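Local atomic coordinates of cupin 2 conserved barrel domain protein (Leptotrichia buccalis, PDB entry 3RNS), a protein that is of unknown function but has the cupin beta-barrel fold, whose members commonly bind small ligands or metal ions inside the barrel. Residues 63-73 and 81-92. Sequence-based numbering, arbitrary orientation.
Sequences CFNGNGEIFIE and NGDFLEITANHN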
ATOM      1  N   CYS A  63       3.611  -1.831   6.191  1.00 29.94           N
ATOM      2  CA  CYS A  63       3.184  -1.650   7.579  1.00 29.81           C
ATOM      3  C   CYS A  63       2.848  -0.189   7.827  1.00 29.78           C
ATOM      4  O   CYS A  63       3.694   0.713   7.611  1.00 30.11           O
ATOM      5  CB  CYS A  63       4.288  -2.119   8.529  1.00 30.48           C
ATOM      6  SG  CYS A  63       3.951  -1.811  10.224  1.00 33.57           S
ATOM      7  N   PHE A  64       1.619   0.063   8.262  1.00 30.13           N
ATOM      8  CA  PHE A  64       1.184   1.406   8.563  1.00 30.33           C
ATOM      9  C   PHE A  64       0.871   1.661  10.050  1.00 31.89           C
ATOM     10  O   PHE A  64       0.330   2.710  10.397  1.00 33.74           O
ATOM     11  CB  PHE A  64       0.021   1.800   7.603  1.00 29.41           C
ATOM     12  CG  PHE A  64      -1.258   0.993   7.743  1.00 30.23           C
ATOM     13  CD1 PHE A  64      -1.475  -0.182   6.991  1.00 26.70           C
ATOM     14  CD2 PHE A  64      -2.299   1.471   8.546  1.00 30.04           C
ATOM     15  CE1 PHE A  64      -2.634  -0.853   7.113  1.00 30.87           C
ATOM     16  CE2 PHE A  64      -3.486   0.797   8.632  1.00 29.57           C
ATOM     17  CZ  PHE A  64      -3.657  -0.372   7.938  1.00 30.69           C
ATOM     18  N   ASN A  65       1.244   0.738  10.926  1.00 31.97           N
ATOM     19  CA  ASN A  65       1.096   0.941  12.373  1.00 33.21           C
ATOM     20  C   ASN A  65       1.814  -0.162  13.079  1.00 33.37           C
ATOM     21  O   ASN A  65       1.685  -1.357  12.717  1.00 32.50           O
ATOM     22  CB  ASN A  65      -0.375   0.893  12.866  1.00 33.05           C
ATOM     23  CG  ASN A  65      -0.580   1.621  14.220  1.00 35.48           C
ATOM     24  OD1 ASN A  65      -0.564   2.841  14.281  1.00 36.81           O
ATOM     25  ND2 ASN A  65      -0.833   0.861  15.286  1.00 36.13           N
ATOM     26  N   GLY A  66       2.503   0.234  14.141  1.00 34.13           N
ATOM     27  CA  GLY A  66       3.043  -0.716  15.081  1.00 34.52           C
ATOM     28  C   GLY A  66       4.312  -1.390  14.651  1.00 35.46           C
ATOM     29  O   GLY A  66       5.043  -0.906  13.778  1.00 33.59           O
ATOM     30  N   ASN A  67       4.564  -2.530  15.287  1.00 37.91           N
ATOM     31  CA  ASN A  67       5.819  -3.250  15.182  1.00 40.36           C
ATOM     32  C   ASN A  67       5.523  -4.701  15.212  1.00 39.92           C
ATOM     33  O   ASN A  67       4.708  -5.090  15.998  1.00 40.25           O
ATOM     34  CB  ASN A  67       6.695  -2.994  16.436  1.00 43.03           C
ATOM     35  CG  ASN A  67       7.228  -1.604  16.482  1.00 45.46           C
ATOM     36  OD1 ASN A  67       8.170  -1.265  15.757  1.00 53.18           O
ATOM     37  ND2 ASN A  67       6.616  -0.768  17.312  1.00 48.09           N
ATOM     38  N   GLY A  68       6.259  -5.495  14.454  1.00 40.30           N
ATOM     39  CA  GLY A  68       6.173  -6.929  14.570  1.00 41.97           C
ATOM     40  C   GLY A  68       7.372  -7.680  14.055  1.00 44.13           C
ATOM     41  O   GLY A  68       8.394  -7.082  13.737  1.00 42.88           O
ATOM     42  N   GLU A  69       7.227  -9.001  13.988  1.00 46.59           N
ATOM     43  CA  GLU A  69       8.293  -9.910  13.592  1.00 50.36           C
ATOM     44  C   GLU A  69       7.745 -10.912  12.566  1.00 51.73           C
ATOM     45  O   GLU A  69       6.632 -11.429  12.734  1.00 50.40           O
ATOM     46  CB  GLU A  69       8.840 -10.623  14.824  1.00 52.33           C
ATOM     47  CG  GLU A  69       9.279  -9.634  15.913  1.00 56.52           C
ATOM     48  CD  GLU A  69      10.094 -10.266  17.062  1.00 62.76           C
ATOM     49  OE1 GLU A  69       9.682 -11.304  17.626  1.00 66.21           O
ATOM     50  OE2 GLU A  69      11.156  -9.694  17.419  1.00 66.47           O
ATOM     51  N   ILE A  70       8.509 -11.148  11.501  1.00 53.82           N
ATOM     52  CA  ILE A  70       8.119 -12.097  10.479  1.00 55.99           C
ATOM     53  C   ILE A  70       9.128 -13.210  10.534  1.00 59.53           C
ATOM     54  O   ILE A  70      10.316 -12.942  10.577  1.00 61.24           O
ATOM     55  CB  ILE A  70       8.135 -11.500   9.060  1.00 55.91           C
ATOM     56  CG1 ILE A  70       7.740 -10.009   9.050  1.00 56.40           C
ATOM     57  CG2 ILE A  70       7.184 -12.281   8.150  1.00 55.47           C
ATOM     58  CD1 ILE A  70       6.243  -9.743   9.028  1.00 55.91           C
ATOM     59  N   PHE A  71       8.671 -14.449  10.580  1.00 61.41           N
ATOM     60  CA  PHE A  71       9.579 -15.572  10.562  1.00 65.19           C
ATOM     61  C   PHE A  71       9.299 -16.292   9.282  1.00 66.98           C
ATOM     62  O   PHE A  71       8.219 -16.836   9.120  1.00 66.92           O
ATOM     63  CB  PHE A  71       9.349 -16.494  11.743  1.00 65.94           C
ATOM     64  CG  PHE A  71       9.411 -15.802  13.077  1.00 66.84           C
ATOM     65  CD1 PHE A  71      10.581 -15.806  13.830  1.00 69.67           C
ATOM     66  CD2 PHE A  71       8.282 -15.152  13.589  1.00 66.83           C
ATOM     67  CE1 PHE A  71      10.623 -15.174  15.074  1.00 70.09           C
ATOM     68  CE2 PHE A  71       8.312 -14.512  14.816  1.00 66.23           C
ATOM     69  CZ  PHE A  71       9.484 -14.520  15.566  1.00 68.40           C
ATOM     70  N   ILE A  72      10.251 -16.240   8.356  1.00 69.64           N
ATOM     71  CA  ILE A  72      10.118 -16.882   7.050  1.00 71.44           C
ATOM     72  C   ILE A  72      11.011 -18.094   7.092  1.00 75.13           C
ATOM     73  O   ILE A  72      12.211 -17.959   7.373  1.00 76.48           O
ATOM     74  CB  ILE A  72      10.583 -15.968   5.878  1.00 70.94           C
ATOM     75  CG1 ILE A  72      10.246 -14.499   6.153  1.00 68.80           C
ATOM     76  CG2 ILE A  72       9.973 -16.439   4.564  1.00 70.63           C
ATOM     77  CD1 ILE A  72      10.260 -13.601   4.921  1.00 67.27           C
ATOM     78  N   GLU A  73      10.434 -19.267   6.816  1.00 77.51           N
ATOM     79  CA  GLU A  73      11.140 -20.535   6.946  1.00 80.82           C
ATOM     80  C   GLU A  73      12.236 -20.371   8.011  1.00 82.30           C
ATOM     81  O   GLU A  73      13.430 -20.568   7.730  1.00 84.24           O
ATOM     82  CB  GLU A  73      11.774 -20.995   5.603  1.00 82.97           C
ATOM     83  CG  GLU A  73      10.820 -21.213   4.392  1.00 83.12           C
ATOM     84  CD  GLU A  73      10.030 -22.527   4.413  1.00 84.92           C
ATOM     85  OE1 GLU A  73      10.648 -23.616   4.549  1.00 88.06           O
ATOM     86  OE2 GLU A  73       8.792 -22.471   4.241  1.00 82.36           O
ATOM     87  N   ASN A  81       6.353   0.392  11.369  1.00 37.69           N
ATOM     88  CA  ASN A  81       5.625   1.413  10.615  1.00 37.92           C
ATOM     89  C   ASN A  81       6.466   2.078   9.510  1.00 36.66           C
ATOM     90  O   ASN A  81       7.536   2.511   9.784  1.00 37.72           O
ATOM     91  CB  ASN A  81       5.164   2.509  11.584  1.00 38.95           C
ATOM     92  CG  ASN A  81       4.065   3.389  11.011  1.00 41.15           C
ATOM     93  OD1 ASN A  81       3.587   4.257  11.700  1.00 50.97           O
ATOM     94  ND2 ASN A  81       3.664   3.177   9.770  1.00 40.07           N
ATOM     95  N   GLY A  82       5.951   2.169   8.285  1.00 34.78           N
ATOM     96  CA  GLY A  82       6.699   2.675   7.134  1.00 33.25           C
ATOM     97  C   GLY A  82       7.462   1.646   6.315  1.00 33.25           C
ATOM     98  O   GLY A  82       8.014   1.957   5.241  1.00 32.57           O
ATOM     99  N   ASP A  83       7.527   0.422   6.804  1.00 32.74           N
ATOM    100  CA  ASP A  83       8.325  -0.594   6.149  1.00 33.85           C
ATOM    101  C   ASP A  83       7.534  -1.375   5.108  1.00 34.33           C
ATOM    102  O   ASP A  83       6.344  -1.624   5.283  1.00 31.97           O
ATOM    103  CB  ASP A  83       8.841  -1.598   7.131  1.00 34.71           C
ATOM    104  CG  ASP A  83       9.986  -1.073   7.982  1.00 38.95           C
ATOM    105  OD1 ASP A  83      10.666  -0.098   7.592  1.00 39.88           O
ATOM    106  OD2 ASP A  83      10.215  -1.698   9.039  1.00 41.15           O
ATOM    107  N   PHE A  84       8.269  -1.823   4.090  1.00 34.51           N
ATOM    108  CA  PHE A  84       7.804  -2.694   3.044  1.00 34.97           C
ATOM    109  C   PHE A  84       8.611  -3.983   3.069  1.00 37.52           C
ATOM    110  O   PHE A  84       9.833  -3.944   3.310  1.00 37.89           O
ATOM    111  CB  PHE A  84       8.030  -1.977   1.735  1.00 35.45           C
ATOM    112  CG  PHE A  84       7.471  -2.684   0.558  1.00 36.93           C
ATOM    113  CD1 PHE A  84       8.269  -3.493  -0.229  1.00 41.37           C
ATOM    114  CD2 PHE A  84       6.143  -2.546   0.244  1.00 41.05           C
ATOM    115  CE1 PHE A  84       7.721  -4.127  -1.365  1.00 44.35           C
ATOM    116  CE2 PHE A  84       5.591  -3.194  -0.862  1.00 43.96           C
ATOM    117  CZ  PHE A  84       6.382  -3.966  -1.666  1.00 41.73           C
ATOM    118  N   LEU A  85       7.932  -5.106   2.830  1.00 37.83           N
ATOM    119  CA  LEU A  85       8.550  -6.404   2.766  1.00 40.04           C
ATOM    120  C   LEU A  85       7.906  -7.278   1.683  1.00 41.12           C
ATOM    121  O   LEU A  85       6.679  -7.333   1.584  1.00 39.26           O
ATOM    122  CB  LEU A  85       8.380  -7.114   4.120  1.00 41.08           C
ATOM    123  CG  LEU A  85       8.934  -8.548   4.299  1.00 42.92           C
ATOM    124  CD1 LEU A  85      10.446  -8.577   4.190  1.00 44.23           C
ATOM    125  CD2 LEU A  85       8.513  -9.048   5.635  1.00 46.10           C
ATOM    126  N   GLU A  86       8.743  -7.963   0.903  1.00 42.66           N
ATOM    127  CA  GLU A  86       8.315  -8.961  -0.061  1.00 45.65           C
ATOM    128  C   GLU A  86       8.609 -10.345   0.486  1.00 48.02           C
ATOM    129  O   GLU A  86       9.682 -10.589   1.032  1.00 47.62           O
ATOM    130  CB  GLU A  86       9.059  -8.845  -1.394  1.00 47.05           C
ATOM    131  CG  GLU A  86       8.882 -10.116  -2.256  1.00 51.87           C
ATOM    132  CD  GLU A  86       9.506 -10.081  -3.671  1.00 56.85           C
ATOM    133  OE1 GLU A  86       9.975  -9.031  -4.137  1.00 58.11           O
ATOM    134  OE2 GLU A  86       9.496 -11.149  -4.332  1.00 64.52           O
ATOM    135  N   ILE A  87       7.643 -11.248   0.312  1.00 49.55           N
ATOM    136  CA  ILE A  87       7.785 -12.670   0.652  1.00 51.84           C
ATOM    137  C   ILE A  87       7.495 -13.456  -0.617  1.00 54.01           C
ATOM    138  O   ILE A  87       6.381 -13.443  -1.138  1.00 52.93           O
ATOM    139  CB  ILE A  87       6.818 -13.070   1.798  1.00 50.98           C
ATOM    140  CG1 ILE A  87       7.040 -12.130   2.998  1.00 49.62           C
ATOM    141  CG2 ILE A  87       7.011 -14.517   2.183  1.00 52.36           C
ATOM    142  CD1 ILE A  87       6.412 -12.528   4.277  1.00 48.67           C
ATOM    143  N   THR A  88       8.525 -14.104  -1.154  1.00 57.73           N
ATOM    144  CA  THR A  88       8.378 -14.850  -2.409  1.00 60.22           C
ATOM    145  C   THR A  88       7.520 -16.140  -2.227  1.00 61.56           C
ATOM    146  O   THR A  88       7.386 -16.668  -1.127  1.00 60.84           O
ATOM    147  CB  THR A  88       9.781 -15.137  -3.063  1.00 62.51           C
ATOM    148  OG1 THR A  88      10.638 -15.789  -2.120  1.00 65.07           O
ATOM    149  CG2 THR A  88      10.452 -13.829  -3.486  1.00 61.57           C
ATOM    150  N   ALA A  89       6.930 -16.602  -3.329  1.00 63.30           N
ATOM    151  CA  ALA A  89       6.140 -17.837  -3.385  1.00 65.19           C
ATOM    152  C   ALA A  89       6.889 -19.058  -2.824  1.00 67.59           C
ATOM    153  O   ALA A  89       8.120 -19.105  -2.832  1.00 67.89           O
ATOM    154  CB  ALA A  89       5.711 -18.114  -4.844  1.00 66.10           C
ATOM    155  N   ASN A  90       6.106 -20.019  -2.327  1.00 69.04           N
ATOM    156  CA  ASN A  90       6.609 -21.309  -1.831  0.60 71.60           C
ATOM    157  C   ASN A  90       7.327 -21.201  -0.468  1.00 71.16           C
ATOM    158  O   ASN A  90       8.182 -22.038  -0.117  1.00 73.42           O
ATOM    159  CB  ASN A  90       7.486 -22.000  -2.900  0.60 74.52           C
ATOM    160  CG  ASN A  90       6.785 -22.102  -4.257  0.60 75.22           C
ATOM    161  OD1 ASN A  90       5.632 -22.544  -4.337  0.60 73.87           O
ATOM    162  ND2 ASN A  90       7.473 -21.681  -5.322  0.60 74.93           N
ATOM    163  N   HIS A  91       6.952 -20.189   0.320  1.00 68.60           N
ATOM    164  CA  HIS A  91       7.524 -20.009   1.659  1.00 68.00           C
ATOM    165  C   HIS A  91       6.467 -19.992   2.745  1.00 65.91           C
ATOM    166  O   HIS A  91       5.492 -19.216   2.680  1.00 64.65           O
ATOM    167  CB  HIS A  91       8.360 -18.735   1.722  1.00 67.42           C
ATOM    168  CG  HIS A  91       9.661 -18.840   0.986  1.00 71.30           C
ATOM    169  ND1 HIS A  91       9.852 -18.296  -0.267  1.00 74.52           N
ATOM    170  CD2 HIS A  91      10.827 -19.444   1.317  1.00 74.83           C
ATOM    171  CE1 HIS A  91      11.084 -18.560  -0.674  1.00 77.18           C
ATOM    172  NE2 HIS A  91      11.695 -19.256   0.270  1.00 77.40           N
ATOM    173  N   ASN A  92       6.654 -20.862   3.735  1.00 65.72           N
ATOM    174  CA  ASN A  92       5.908 -20.778   4.974  1.00 63.93           C
ATOM    175  C   ASN A  92       6.416 -19.573   5.705  1.00 61.35           C
ATOM    176  O   ASN A  92       7.631 -19.286   5.687  1.00 62.39           O
ATOM    177  CB  ASN A  92       6.136 -21.982   5.880  1.00 66.31           C
ATOM    178  CG  ASN A  92       5.458 -23.224   5.371  1.00 69.96           C
ATOM    179  OD1 ASN A  92       4.252 -23.231   5.135  1.00 73.06           O
ATOM    180  ND2 ASN A  92       6.225 -24.289   5.206  1.00 74.81           N
TER
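Across the inside of a cupin barrel, strands 67-72 and 83-87 run nearly parallel, 18° apart with axes 10.2 Å from each other, and pack Ile70 and Ile72 against Leu85 and Ile87. The two strands belong to the facing sheets of the beta sandwich, so side chains fill the middle of this contact and hydrogen bonds of both backbone and side chains close its two ends. Ile70 and Leu85 meet tip to tip, Ile70 CG1 lying 3.6 Å from Leu85 CD2. Ile87 CD1 touches both Ile70 CG2 and Ile72 CD1, and its CG1 also touches the latter methyl. With CG1 beside the backbone N (chi1 -35°) and chi2 extended, Ile72 sends CD1 to Ile87, while its CG2 rests 4.0 Å from His91 CB. Replacing Ile72 by alanine removes CG1, CG2 and CD1 and is likely to open a gap beside Ile87 CD1 and to leave His91 CB without this apolar neighbour. Ile95 and Ile79 border Ile70 from the strands on either side of its own.

At one end the chain turns from strand 59-65 into 67-72. Cys63 N donates to Asp83 O almost straight, and Cys63 O accepts from both Gly82 N and Asn81 ND2, which approach the same face of its carbonyl plane. The Asn81 amide thereby lies along the Phe64 backbone. Cys63 SG comes 3.5 Å from Asn81 N.

At the other end Glu73 N donates to Asn92 O at 3.0 Å. Glu73 CG lies at the edge of the His91 ring, whose ND1 donates to Thr88 O. The bend at chi2 (-78°) turns the Glu73 carboxylate back toward the backbone of Asn92: OE2 accepts Asn92 N through its anti lone pair at 2.7 Å, with a weak second bond from Asn92 ND2.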